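Side-chain contacts in arsenate Reductase (Corynebacterium glutamicum, PDB 3T38), which reduces arsenate to arsenite in a thioredoxin-dependent reaction, on a protein fold shared with low-molecular-weight tyrosine phosphatases: residues 66-71 against 75-80; 111-116 against 148-153; 20-25 against 33-38; 84-89 against 100-105. One frame throughout, in Å; residues are numbered along the deposited sequence.

Contact 1: 66-71 against 75-80; sequences RLHALA and GKVASP. With D1D ((4S,5S)-1,2-dithiane-4,5-diol), chain C.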
loop_
_atom_site.group_PDB
_atom_site.type_symbol
_atom_site.label_atom_id
_atom_site.label_comp_id
_atom_site.label_asym_id
_atom_site.label_seq_id
_atom_site.Cartn_x
_atom_site.Cartn_y
_atom_site.Cartn_z
ATOM N N ARG A 66 3.893 -11.743 3.706
ATOM C CA ARG A 66 2.468 -11.469 3.422
ATOM C C ARG A 66 1.696 -12.699 2.898
ATOM O O ARG A 66 0.601 -13.018 3.371
ATOM C CB ARG A 66 2.329 -10.295 2.462
ATOM C CG ARG A 66 2.538 -8.948 3.134
ATOM C CD ARG A 66 2.518 -7.861 2.092
ATOM N NE ARG A 66 1.124 -7.631 1.710
ATOM C CZ ARG A 66 0.735 -6.921 0.660
ATOM N NH1 ARG A 66 1.628 -6.435 -0.205
ATOM N NH2 ARG A 66 -0.566 -6.727 0.461
ATOM N N LEU A 67 2.298 -13.420 1.980
ATOM C CA LEU A 67 1.673 -14.660 1.491
ATOM C C LEU A 67 1.481 -15.674 2.592
ATOM O O LEU A 67 0.478 -16.278 2.633
ATOM C CB LEU A 67 2.460 -15.263 0.331
ATOM C CG LEU A 67 2.348 -14.457 -0.951
ATOM C CD1 LEU A 67 3.520 -14.811 -1.931
ATOM C CD2 LEU A 67 0.982 -14.719 -1.607
ATOM N N HIS A 68 2.456 -15.811 3.506
ATOM C CA HIS A 68 2.327 -16.709 4.672
ATOM C C HIS A 68 1.191 -16.238 5.572
ATOM O O HIS A 68 0.334 -17.028 5.915
ATOM C CB HIS A 68 3.637 -16.839 5.454
ATOM C CG HIS A 68 3.561 -17.815 6.602
ATOM N ND1 HIS A 68 3.708 -19.182 6.436
ATOM C CD2 HIS A 68 3.355 -17.620 7.933
ATOM C CE1 HIS A 68 3.575 -19.785 7.607
ATOM N NE2 HIS A 68 3.360 -18.860 8.531
ATOM N N ALA A 69 1.162 -14.945 5.919
ATOM C CA ALA A 69 0.031 -14.397 6.637
ATOM C C ALA A 69 -1.292 -14.779 5.942
ATOM O O ALA A 69 -2.188 -15.310 6.600
ATOM C CB ALA A 69 0.137 -12.894 6.808
ATOM N N LEU A 70 -1.407 -14.584 4.638
ATOM C CA LEU A 70 -2.653 -14.932 3.951
ATOM C C LEU A 70 -3.002 -16.432 3.991
ATOM O O LEU A 70 -4.163 -16.793 4.137
ATOM C CB LEU A 70 -2.623 -14.443 2.498
ATOM C CG LEU A 70 -3.899 -14.539 1.636
ATOM C CD1 LEU A 70 -5.047 -13.694 2.279
ATOM C CD2 LEU A 70 -3.624 -14.057 0.220
ATOM N N ALA A 71 -1.991 -17.280 3.847
ATOM C CA ALA A 71 -2.130 -18.734 3.995
ATOM C C ALA A 71 -2.734 -19.078 5.361
ATOM O O ALA A 71 -3.597 -19.943 5.482
ATOM C CB ALA A 71 -0.750 -19.379 3.854
ATOM N N GLY A 75 -6.459 -20.607 6.720
ATOM C CA GLY A 75 -6.254 -21.939 7.253
ATOM C C GLY A 75 -5.564 -22.909 6.309
ATOM O O GLY A 75 -5.937 -24.084 6.254
ATOM N N LYS A 76 -4.562 -22.417 5.580
ATOM C CA LYS A 76 -3.777 -23.223 4.650
ATOM C C LYS A 76 -2.441 -23.668 5.272
ATOM O O LYS A 76 -1.614 -24.267 4.596
ATOM C CB LYS A 76 -3.512 -22.404 3.389
ATOM C CG LYS A 76 -4.704 -22.259 2.495
ATOM C CD LYS A 76 -4.434 -21.227 1.423
ATOM C CE LYS A 76 -5.717 -20.750 0.716
ATOM N NZ LYS A 76 -6.573 -21.862 0.275
ATOM N N VAL A 77 -2.230 -23.335 6.541
ATOM C CA VAL A 77 -1.014 -23.665 7.275
ATOM C C VAL A 77 -1.422 -24.406 8.564
ATOM O O VAL A 77 -2.167 -23.864 9.386
ATOM C CB VAL A 77 -0.216 -22.383 7.662
ATOM C CG1 VAL A 77 0.976 -22.738 8.542
ATOM C CG2 VAL A 77 0.241 -21.594 6.434
ATOM N N ALA A 78 -0.962 -25.647 8.732
ATOM C CA ALA A 78 -1.336 -26.443 9.911
ATOM C C ALA A 78 -0.598 -26.028 11.192
ATOM O O ALA A 78 0.575 -25.629 11.131
ATOM C CB ALA A 78 -1.125 -27.938 9.637
ATOM N N SER A 79 -1.288 -26.153 12.334
ATOM C CA SER A 79 -0.742 -25.859 13.688
ATOM C C SER A 79 -0.095 -24.484 13.847
ATOM O O SER A 79 0.990 -24.371 14.426
ATOM C CB SER A 79 0.255 -26.935 14.142
ATOM O OG SER A 79 -0.366 -28.204 14.209
ATOM N N PRO A 80 -0.746 -23.432 13.344
ATOM C CA PRO A 80 -0.003 -22.213 13.524
ATOM C C PRO A 80 0.141 -21.801 15.008
ATOM O O PRO A 80 -0.746 -22.005 15.842
ATOM C CB PRO A 80 -0.809 -21.196 12.717
ATOM C CG PRO A 80 -2.190 -21.736 12.717
ATOM C CD PRO A 80 -2.038 -23.213 12.660
HETATM S S1 D1D C . -2.892 -5.288 -3.902
HETATM C C1 D1D C . -3.788 -6.390 -5.045
HETATM C C2 D1D C . -3.866 -7.736 -4.422
HETATM O O2 D1D C . -4.329 -8.603 -5.377
HETATM C C3 D1D C . -2.460 -8.263 -4.257
HETATM O O3 D1D C . -2.619 -9.583 -4.485
HETATM C C4 D1D C . -1.812 -8.133 -2.905
HETATM S S4 D1D C . -1.274 -6.403 -2.716
#

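Contact 2: 111-116 against 148-153; sequences EVRSAG and DDVIRA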
loop_
_atom_site.group_PDB
_atom_site.type_symbol
_atom_site.label_atom_id
_atom_site.label_comp_id
_atom_site.label_asym_id
_atom_site.label_seq_id
_atom_site.Cartn_x
_atom_site.Cartn_y
_atom_site.Cartn_z
ATOM N N GLU A 111 4.435 -15.986 15.918
ATOM C CA GLU A 111 4.816 -15.228 14.755
ATOM C C GLU A 111 4.501 -13.752 14.993
ATOM O O GLU A 111 3.380 -13.410 15.235
ATOM C CB GLU A 111 4.132 -15.753 13.488
ATOM C CG GLU A 111 4.412 -17.239 13.291
ATOM C CD GLU A 111 4.556 -17.620 11.816
ATOM O OE1 GLU A 111 5.365 -16.956 11.112
ATOM O OE2 GLU A 111 3.851 -18.564 11.375
ATOM N N VAL A 112 5.494 -12.878 14.939
ATOM C CA VAL A 112 5.227 -11.469 15.284
ATOM C C VAL A 112 5.413 -10.620 14.033
ATOM O O VAL A 112 6.375 -10.814 13.322
ATOM C CB VAL A 112 6.161 -10.969 16.409
ATOM C CG1 VAL A 112 5.596 -9.619 17.037
ATOM C CG2 VAL A 112 6.304 -12.033 17.560
ATOM N N ARG A 113 4.524 -9.630 13.805
ATOM C CA ARG A 113 4.616 -8.707 12.685
ATOM C C ARG A 113 4.473 -7.303 13.132
ATOM O O ARG A 113 3.878 -7.020 14.195
ATOM C CB ARG A 113 3.518 -9.001 11.718
ATOM C CG ARG A 113 3.514 -10.448 11.354
ATOM C CD ARG A 113 2.677 -10.704 10.117
ATOM N NE ARG A 113 2.859 -12.064 9.576
ATOM C CZ ARG A 113 2.186 -13.140 9.969
ATOM N NH1 ARG A 113 1.344 -13.070 11.001
ATOM N NH2 ARG A 113 2.389 -14.320 9.358
ATOM N N SER A 114 5.016 -6.387 12.332
ATOM C CA SER A 114 4.694 -4.962 12.546
ATOM C C SER A 114 4.369 -4.196 11.256
ATOM O O SER A 114 4.634 -4.679 10.171
ATOM C CB SER A 114 5.849 -4.260 13.280
ATOM O OG SER A 114 7.101 -4.383 12.590
ATOM N N ALA A 115 3.794 -2.983 11.376
ATOM C CA ALA A 115 3.487 -2.221 10.190
ATOM C C ALA A 115 3.157 -0.824 10.596
ATOM O O ALA A 115 2.987 -0.563 11.793
ATOM C CB ALA A 115 2.308 -2.902 9.350
ATOM N N GLY A 116 3.089 0.062 9.594
ATOM C CA GLY A 116 2.852 1.466 9.819
ATOM C C GLY A 116 1.714 1.946 8.945
ATOM O O GLY A 116 1.422 1.333 7.900
ATOM N N ASP A 148 -3.892 -5.794 4.676
ATOM C CA ASP A 148 -5.031 -6.512 5.214
ATOM C C ASP A 148 -4.657 -7.947 5.508
ATOM O O ASP A 148 -5.093 -8.481 6.507
ATOM C CB ASP A 148 -6.180 -6.519 4.169
ATOM C CG ASP A 148 -7.489 -7.034 4.741
ATOM O OD1 ASP A 148 -8.059 -6.331 5.614
ATOM O OD2 ASP A 148 -7.942 -8.095 4.281
ATOM N N ASP A 149 -3.846 -8.586 4.657
ATOM C CA ASP A 149 -3.541 -10.006 4.879
ATOM C C ASP A 149 -3.002 -10.226 6.312
ATOM O O ASP A 149 -3.402 -11.169 6.978
ATOM C CB ASP A 149 -2.539 -10.548 3.864
ATOM C CG ASP A 149 -1.495 -9.529 3.481
ATOM O OD1 ASP A 149 -1.031 -8.684 4.335
ATOM O OD2 ASP A 149 -1.214 -9.483 2.279
ATOM N N VAL A 150 -2.116 -9.350 6.792
ATOM C CA VAL A 150 -1.520 -9.552 8.119
ATOM C C VAL A 150 -2.455 -9.279 9.287
ATOM O O VAL A 150 -2.240 -9.839 10.362
ATOM C CB VAL A 150 -0.136 -8.855 8.307
ATOM C CG1 VAL A 150 0.786 -9.301 7.127
ATOM C CG2 VAL A 150 -0.275 -7.334 8.357
ATOM N N ILE A 151 -3.491 -8.466 9.061
ATOM C CA ILE A 151 -4.495 -8.283 10.042
ATOM C C ILE A 151 -5.306 -9.554 10.132
ATOM O O ILE A 151 -5.524 -10.074 11.220
ATOM C CB ILE A 151 -5.399 -7.070 9.749
ATOM C CG1 ILE A 151 -4.591 -5.740 9.733
ATOM C CG2 ILE A 151 -6.511 -6.978 10.824
ATOM C CD1 ILE A 151 -5.399 -4.555 8.977
ATOM N N ARG A 152 -5.710 -10.096 8.992
ATOM C CA ARG A 152 -6.548 -11.328 8.956
ATOM C C ARG A 152 -5.850 -12.519 9.613
ATOM O O ARG A 152 -6.488 -13.398 10.243
ATOM C CB ARG A 152 -6.904 -11.679 7.540
ATOM C CG ARG A 152 -7.911 -10.737 6.878
ATOM C CD ARG A 152 -8.365 -11.279 5.525
ATOM N NE ARG A 152 -9.312 -10.421 4.812
ATOM C CZ ARG A 152 -10.596 -10.717 4.654
ATOM N NH1 ARG A 152 -11.116 -11.835 5.179
ATOM N NH2 ARG A 152 -11.377 -9.879 4.007
ATOM N N ALA A 153 -4.528 -12.563 9.450
ATOM C CA ALA A 153 -3.800 -13.712 9.992
ATOM C C ALA A 153 -3.715 -13.558 11.523
ATOM O O ALA A 153 -3.514 -14.525 12.181
ATOM C CB ALA A 153 -2.388 -13.765 9.367
#

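Contact 3: 20-25 against 33-38; sequences ELALTY and TINRYI. With D1D ((4S,5S)-1,2-dithiane-4,5-diol), chain C.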
loop_
_atom_site.group_PDB
_atom_site.type_symbol
_atom_site.label_atom_id
_atom_site.label_comp_id
_atom_site.label_asym_id
_atom_site.label_seq_id
_atom_site.Cartn_x
_atom_site.Cartn_y
_atom_site.Cartn_z
ATOM N N GLU A 20 9.343 -17.996 -9.433
ATOM C CA GLU A 20 9.679 -18.836 -8.297
ATOM C C GLU A 20 8.586 -18.921 -7.220
ATOM O O GLU A 20 8.300 -19.972 -6.697
ATOM C CB GLU A 20 11.084 -18.471 -7.775
ATOM C CG GLU A 20 12.176 -19.307 -8.563
ATOM C CD GLU A 20 13.549 -18.615 -8.850
ATOM O OE1 GLU A 20 13.845 -17.510 -8.308
ATOM O OE2 GLU A 20 14.340 -19.218 -9.630
ATOM N N LEU A 21 7.949 -17.798 -6.903
ATOM C CA LEU A 21 6.905 -17.782 -5.899
ATOM C C LEU A 21 5.622 -18.425 -6.443
ATOM O O LEU A 21 4.917 -19.093 -5.712
ATOM C CB LEU A 21 6.617 -16.348 -5.554
ATOM C CG LEU A 21 6.549 -15.924 -4.104
ATOM C CD1 LEU A 21 7.422 -16.738 -3.109
ATOM C CD2 LEU A 21 6.864 -14.424 -4.087
ATOM N N ALA A 22 5.311 -18.161 -7.719
ATOM C CA ALA A 22 4.214 -18.833 -8.399
ATOM C C ALA A 22 4.344 -20.314 -8.110
ATOM O O ALA A 22 3.398 -20.951 -7.688
ATOM C CB ALA A 22 4.251 -18.590 -9.908
ATOM N N LEU A 23 5.529 -20.855 -8.308
ATOM C CA LEU A 23 5.675 -22.326 -8.288
ATOM C C LEU A 23 5.647 -22.835 -6.849
ATOM O O LEU A 23 5.190 -23.912 -6.599
ATOM C CB LEU A 23 6.945 -22.735 -8.990
ATOM C CG LEU A 23 7.095 -22.405 -10.470
ATOM C CD1 LEU A 23 8.488 -22.859 -10.931
ATOM C CD2 LEU A 23 6.014 -23.156 -11.279
ATOM N N THR A 24 6.051 -21.984 -5.899
ATOM C CA THR A 24 6.096 -22.359 -4.493
ATOM C C THR A 24 4.698 -22.403 -3.892
ATOM O O THR A 24 4.370 -23.319 -3.160
ATOM C CB THR A 24 6.974 -21.405 -3.719
ATOM O OG1 THR A 24 8.300 -21.553 -4.219
ATOM C CG2 THR A 24 6.964 -21.766 -2.235
ATOM N N TYR A 25 3.887 -21.415 -4.243
ATOM C CA TYR A 25 2.502 -21.327 -3.834
ATOM C C TYR A 25 1.483 -21.905 -4.812
ATOM O O TYR A 25 0.334 -21.441 -4.875
ATOM C CB TYR A 25 2.184 -19.865 -3.586
ATOM C CG TYR A 25 2.679 -19.471 -2.226
ATOM C CD1 TYR A 25 1.939 -19.811 -1.099
ATOM C CD2 TYR A 25 3.922 -18.813 -2.062
ATOM C CE1 TYR A 25 2.387 -19.490 0.152
ATOM C CE2 TYR A 25 4.385 -18.508 -0.829
ATOM C CZ TYR A 25 3.598 -18.845 0.282
ATOM O OH TYR A 25 4.005 -18.559 1.525
ATOM N N THR A 33 -2.556 -13.806 -8.271
ATOM C CA THR A 33 -2.412 -13.220 -6.924
ATOM C C THR A 33 -0.930 -13.126 -6.508
ATOM O O THR A 33 -0.490 -12.055 -6.097
ATOM C CB THR A 33 -3.286 -13.965 -5.907
ATOM O OG1 THR A 33 -4.646 -13.855 -6.333
ATOM C CG2 THR A 33 -3.168 -13.403 -4.517
ATOM N N ILE A 34 -0.194 -14.218 -6.676
ATOM C CA ILE A 34 1.223 -14.310 -6.401
ATOM C C ILE A 34 2.048 -13.259 -7.132
ATOM O O ILE A 34 2.891 -12.567 -6.471
ATOM C CB ILE A 34 1.872 -15.679 -6.764
ATOM C CG1 ILE A 34 1.147 -16.855 -6.095
ATOM C CG2 ILE A 34 3.383 -15.661 -6.387
ATOM C CD1 ILE A 34 1.032 -16.671 -4.585
ATOM N N ASN A 35 1.853 -13.147 -8.455
ATOM C CA ASN A 35 2.493 -12.057 -9.183
ATOM C C ASN A 35 2.158 -10.634 -8.656
ATOM O O ASN A 35 3.063 -9.820 -8.510
ATOM C CB ASN A 35 2.341 -12.243 -10.699
ATOM C CG ASN A 35 3.048 -13.533 -11.174
ATOM O OD1 ASN A 35 3.628 -14.267 -10.336
ATOM N ND2 ASN A 35 2.978 -13.849 -12.485
ATOM N N ARG A 36 0.898 -10.331 -8.322
ATOM C CA ARG A 36 0.604 -9.002 -7.746
ATOM C C ARG A 36 1.278 -8.806 -6.439
ATOM O O ARG A 36 1.682 -7.689 -6.086
ATOM C CB ARG A 36 -0.909 -8.788 -7.496
ATOM C CG ARG A 36 -1.710 -8.723 -8.797
ATOM C CD ARG A 36 -1.392 -7.383 -9.522
ATOM N NE ARG A 36 -0.251 -7.488 -10.392
ATOM C CZ ARG A 36 0.560 -6.474 -10.720
ATOM N NH1 ARG A 36 0.392 -5.264 -10.200
ATOM N NH2 ARG A 36 1.569 -6.685 -11.549
ATOM N N TYR A 37 1.395 -9.881 -5.676
ATOM C CA TYR A 37 2.013 -9.803 -4.372
ATOM C C TYR A 37 3.386 -9.233 -4.433
ATOM O O TYR A 37 3.746 -8.293 -3.688
ATOM C CB TYR A 37 2.012 -11.133 -3.635
ATOM C CG TYR A 37 0.954 -11.109 -2.585
ATOM C CD1 TYR A 37 1.259 -10.760 -1.258
ATOM C CD2 TYR A 37 -0.356 -11.432 -2.890
ATOM C CE1 TYR A 37 0.240 -10.720 -0.263
ATOM C CE2 TYR A 37 -1.370 -11.406 -1.892
ATOM C CZ TYR A 37 -1.062 -11.056 -0.611
ATOM O OH TYR A 37 -2.090 -11.015 0.329
ATOM N N ILE A 38 4.170 -9.748 -5.344
ATOM C CA ILE A 38 5.520 -9.228 -5.420
ATOM C C ILE A 38 5.661 -7.811 -6.010
ATOM O O ILE A 38 6.426 -7.001 -5.482
ATOM C CB ILE A 38 6.418 -10.239 -6.046
ATOM C CG1 ILE A 38 7.761 -9.633 -6.346
ATOM C CG2 ILE A 38 5.770 -10.806 -7.281
ATOM C CD1 ILE A 38 8.161 -9.900 -7.730
HETATM S S1 D1D C . -2.892 -5.288 -3.902
HETATM C C1 D1D C . -3.788 -6.390 -5.045
HETATM C C2 D1D C . -3.866 -7.736 -4.422
HETATM O O2 D1D C . -4.329 -8.603 -5.377
HETATM C C3 D1D C . -2.460 -8.263 -4.257
HETATM O O3 D1D C . -2.619 -9.583 -4.485
HETATM C C4 D1D C . -1.812 -8.133 -2.905
HETATM S S4 D1D C . -1.274 -6.403 -2.716
#

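Contact 4: 84-89 against 100-105; sequences VLFICV and ALLSHY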
loop_
_atom_site.group_PDB
_atom_site.type_symbol
_atom_site.label_atom_id
_atom_site.label_comp_id
_atom_site.label_asym_id
_atom_site.label_seq_id
_atom_site.Cartn_x
_atom_site.Cartn_y
_atom_site.Cartn_z
ATOM N N VAL A 84 0.863 -12.321 16.132
ATOM C CA VAL A 84 0.672 -11.008 16.759
ATOM C C VAL A 84 1.136 -9.908 15.821
ATOM O O VAL A 84 2.147 -10.075 15.107
ATOM C CB VAL A 84 1.469 -10.956 18.033
ATOM C CG1 VAL A 84 1.342 -9.604 18.727
ATOM C CG2 VAL A 84 1.073 -12.132 18.970
ATOM N N LEU A 85 0.387 -8.789 15.797
ATOM C CA LEU A 85 0.697 -7.687 14.969
ATOM C C LEU A 85 0.754 -6.376 15.790
ATOM O O LEU A 85 -0.193 -6.061 16.521
ATOM C CB LEU A 85 -0.366 -7.572 13.870
ATOM C CG LEU A 85 -0.244 -6.253 13.064
ATOM C CD1 LEU A 85 0.949 -6.208 12.104
ATOM C CD2 LEU A 85 -1.479 -5.876 12.327
ATOM N N PHE A 86 1.836 -5.600 15.635
ATOM C CA PHE A 86 1.936 -4.252 16.247
ATOM C C PHE A 86 1.870 -3.200 15.144
ATOM O O PHE A 86 2.449 -3.407 14.072
ATOM C CB PHE A 86 3.229 -4.075 17.067
ATOM C CG PHE A 86 3.364 -5.084 18.174
ATOM C CD1 PHE A 86 3.965 -6.351 17.926
ATOM C CD2 PHE A 86 2.824 -4.825 19.442
ATOM C CE1 PHE A 86 4.073 -7.316 18.970
ATOM C CE2 PHE A 86 2.933 -5.792 20.502
ATOM C CZ PHE A 86 3.528 -7.027 20.261
ATOM N N ILE A 87 1.194 -2.079 15.424
ATOM C CA ILE A 87 0.915 -1.060 14.417
ATOM C C ILE A 87 1.146 0.292 15.082
ATOM O O ILE A 87 0.566 0.509 16.121
ATOM C CB ILE A 87 -0.604 -1.126 13.943
ATOM C CG1 ILE A 87 -0.941 -2.524 13.362
ATOM C CG2 ILE A 87 -0.904 -0.049 12.842
ATOM C CD1 ILE A 87 -2.338 -2.672 12.972
ATOM N N CYS A 88 1.987 1.160 14.491
ATOM C CA CYS A 88 2.219 2.568 14.981
ATOM C C CYS A 88 2.310 3.407 13.717
ATOM O O CYS A 88 1.962 2.905 12.626
ATOM C CB CYS A 88 3.512 2.684 15.809
ATOM S SG CYS A 88 5.094 2.368 14.848
ATOM N N VAL A 89 2.676 4.684 13.827
ATOM C CA VAL A 89 2.555 5.535 12.642
ATOM C C VAL A 89 3.606 5.181 11.575
ATOM O O VAL A 89 3.245 4.799 10.491
ATOM C CB VAL A 89 2.511 7.051 12.967
ATOM C CG1 VAL A 89 2.494 7.876 11.661
ATOM C CG2 VAL A 89 1.283 7.388 13.865
ATOM N N ALA A 100 10.160 -6.640 18.240
ATOM C CA ALA A 100 11.447 -7.289 18.487
ATOM C C ALA A 100 11.544 -7.803 19.922
ATOM O O ALA A 100 12.170 -8.828 20.163
ATOM C CB ALA A 100 12.663 -6.352 18.113
ATOM N N LEU A 101 10.887 -7.123 20.861
ATOM C CA LEU A 101 10.921 -7.541 22.268
ATOM C C LEU A 101 10.094 -8.839 22.351
ATOM O O LEU A 101 10.537 -9.854 22.900
ATOM C CB LEU A 101 10.456 -6.395 23.206
ATOM C CG LEU A 101 11.442 -5.203 23.449
ATOM C CD1 LEU A 101 10.906 -3.980 24.281
ATOM C CD2 LEU A 101 12.692 -5.696 24.198
ATOM N N LEU A 102 8.930 -8.866 21.729
ATOM C CA LEU A 102 8.137 -10.116 21.822
ATOM C C LEU A 102 8.841 -11.305 21.167
ATOM O O LEU A 102 8.861 -12.391 21.732
ATOM C CB LEU A 102 6.667 -9.913 21.320
ATOM C CG LEU A 102 5.706 -11.108 21.349
ATOM C CD1 LEU A 102 5.593 -11.711 22.745
ATOM C CD2 LEU A 102 4.309 -10.727 20.837
ATOM N N SER A 103 9.451 -11.122 20.008
ATOM C CA SER A 103 10.200 -12.235 19.394
ATOM C C SER A 103 11.323 -12.704 20.274
ATOM O O SER A 103 11.606 -13.894 20.344
ATOM C CB SER A 103 10.732 -11.886 17.976
ATOM O OG SER A 103 9.643 -11.401 17.168
ATOM N N HIS A 104 11.957 -11.747 20.947
ATOM C CA HIS A 104 13.090 -11.995 21.821
ATOM C C HIS A 104 12.679 -12.848 23.061
ATOM O O HIS A 104 13.402 -13.796 23.410
ATOM C CB HIS A 104 13.703 -10.652 22.208
ATOM C CG HIS A 104 14.619 -10.691 23.387
ATOM N ND1 HIS A 104 15.962 -10.990 23.280
ATOM C CD2 HIS A 104 14.404 -10.378 24.691
ATOM C CE1 HIS A 104 16.525 -10.915 24.477
ATOM N NE2 HIS A 104 15.605 -10.530 25.348
ATOM N N TYR A 105 11.534 -12.551 23.698
ATOM C CA TYR A 105 11.033 -13.423 24.804
ATOM C C TYR A 105 10.483 -14.711 24.268
ATOM O O TYR A 105 10.716 -15.713 24.813
ATOM C CB TYR A 105 9.982 -12.703 25.689
ATOM C CG TYR A 105 10.534 -11.411 26.315
ATOM C CD1 TYR A 105 11.669 -11.443 27.058
ATOM C CD2 TYR A 105 9.927 -10.195 26.130
ATOM C CE1 TYR A 105 12.209 -10.307 27.612
ATOM C CE2 TYR A 105 10.487 -9.001 26.653
ATOM C CZ TYR A 105 11.622 -9.079 27.406
ATOM O OH TYR A 105 12.238 -7.960 28.006
#

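Contact 1: 66-71 against 75-80
The backbone N of K76 folds back to donate a hydrogen bond to the carbonyl O of A71, 2.7 Å away with an N-H...O angle of 162°, closing the Schellman motif that ends helix 55-73. G75 is the C-prime residue; its phi of 59° is easy for glycine and turns the chain out of the helix. CB of A71 lies 4.1 Å from CB of K76, while the lysine amine continues away from the helix. V77 packs closer still: its CG2 sits 3.5 Å from CB of A71, where a methyl as small as alanine's lets the returning chain come in. On the helix, H68 has CG anti to the backbone N (chi1 -176°), and its imidazole extends until CE1 lies 4.0 Å from both methyls of V77, the two side chains crossing at about a right angle. NE2 of that ring is hydrogen-bonded to E111. Farther back, NH2 of R66 comes 3.3 Å from S4 of the bound dithiane, while its NE forms a salt bridge with D149 and its NH1 a hydrogen bond with S41. One backbone bond thus satisfies a carbonyl at the helix end, and apolar A71-V77 packing sets the following turn against the helix.

Contact 2: 111-116 against 148-153
CG of R113 and CG1 of V150 are both anti to the carbonyl carbon of their own residue, with chi1 of -52° and -53°, which directs CD of the arginine and CG1 of the valine at each other. From CG to NE the arginine runs extended, so it leaves strand 111-116 as a straight arm laid against helix 148-153. Its CD makes an apolar contact with CB and CG1 of V150, each at 3.8 Å, and farther out the guanidinium end passes A153 at longer range, NH1 lying 4.1 Å from CB. Valine and alanine, one helical turn apart, give the arginine a smooth surface to lie on. The charged end is buried, but all three of its nitrogens are hydrogen-bonded outside the two segments: NH1 to Q83, while D65 makes a long, weak ion pair with NE.

The far side of the same helix is polar. NE of R152 forms a hydrogen-bonded salt bridge with OD2 of D148, met on its syn side over 2.8 Å, at an N-H...O angle of 157°, with the oxygen almost in the guanidinium plane. R36 of the second subunit makes a salt bridge to that same oxygen, which ties the helix to the dimer interface.

Within the chain, 111-116 is an outermost strand of the parallel sheet, bonded to strand 83-88. R113 and V150 both also touch L85 of that strand and A69 of helix 55-73, so the short helix is wedged between sheet and helix.

Contact 3: 20-25 against 33-38
In the helical hairpin of the N-terminal region, one arm of which carries part of the dithiane pocket, I34 packs against L21, A22 and Y25. Segments 20-24 and 33-38 run roughly antiparallel, with 137° between their directions and 9.1 Å between their axes at closest approach. The two branches of I34 divide the work. CG2, anti to its own backbone N, presses 3.4 Å from CB of L21, tighter than an ordinary carbon contact, and equally close to the backbone N of A22. CG1 goes the other way and carries CD1 to 3.5 Å from CB of Y25, just where the first helix ends. A beta-branched isoleucine suits this place, since it offers methyls in two directions at once, and A22 brings little bulk of its own. Beside the contact, T24 OG1 donates to the carbonyl O of E20 over 2.9 Å.

The Y37 ring presents one face to the ligand, with C4 of the dithiane 3.4 Å above its plane and offset toward the rim; its CD2 lies 3.3 Å from ligand O3. A hydrogen bond from the Y37 hydroxyl group to D149 restrains the ring, and R36 makes salt bridges to E40 of its own chain and to D148 of the second subunit. This is an antiparallel helical hairpin whose second helix packs I34 against the first and sends the end of Y37, with T33 and R36, to the dithiane pocket.

Contact 4: 84-89 against 100-105
L102 is the residue of helix 94-106 that reaches the strand, touching V84 and F86. Ahead of it, A100 directs its methyl away from the strand, and L101 turns toward D198 of helix 190-211. The L102 side chain turns in: CG stands anti to the backbone N (chi1 -180°), and this carries CD2 down onto the sheet. That one methyl does all the touching, 3.8 Å from CG1 of V84 and also 3.8 Å from CZ of F86. It meets the phenyl ring at the edge, near its plane, while CB and CG2 of V84 close round it, each at 4.0 Å. Leucine fits because its long branched end bridges the gap between helix and sheet. This is the packing of a beta-alpha-beta unit, in which strand 83-88 leads through helix 94-106 to the parallel strand 111-116; strand 83-88 runs into C88, which begins the C-x5-R signature of this phosphatase fold and touches R94. Next in the helix, S103 lies against V112 of the neighbouring strand, its OG hydrogen-bonded to the carbonyl O of S99. Y105 faces helix 190-211, hydrogen-bonding through OH to D198.

Along the chain the order is contact 3, contact 1, contact 4, contact 2, the segments of contact 4 both preceding those of contact 2. Contacts 2 and 4, with centres about 10 Å apart, share the parallel sheet, where strands 111-116 and 83-88 are neighbours. Contacts 1 and 3 stand about 15 Å apart on the helical N-terminal side and both touch the dithiane. The halves meet at D149, which engages R66 and, through a probable hydrogen bond, Y37. Contact 1 lies about 12 Å from contact 2, whereas contacts 3 and 4, about 27 Å apart, do not touch. Contacts 1, 2 and 3 also reach the second subunit, so N-terminal helices, low-molecular-weight phosphatase-type domain and second subunit converge beside the ligand.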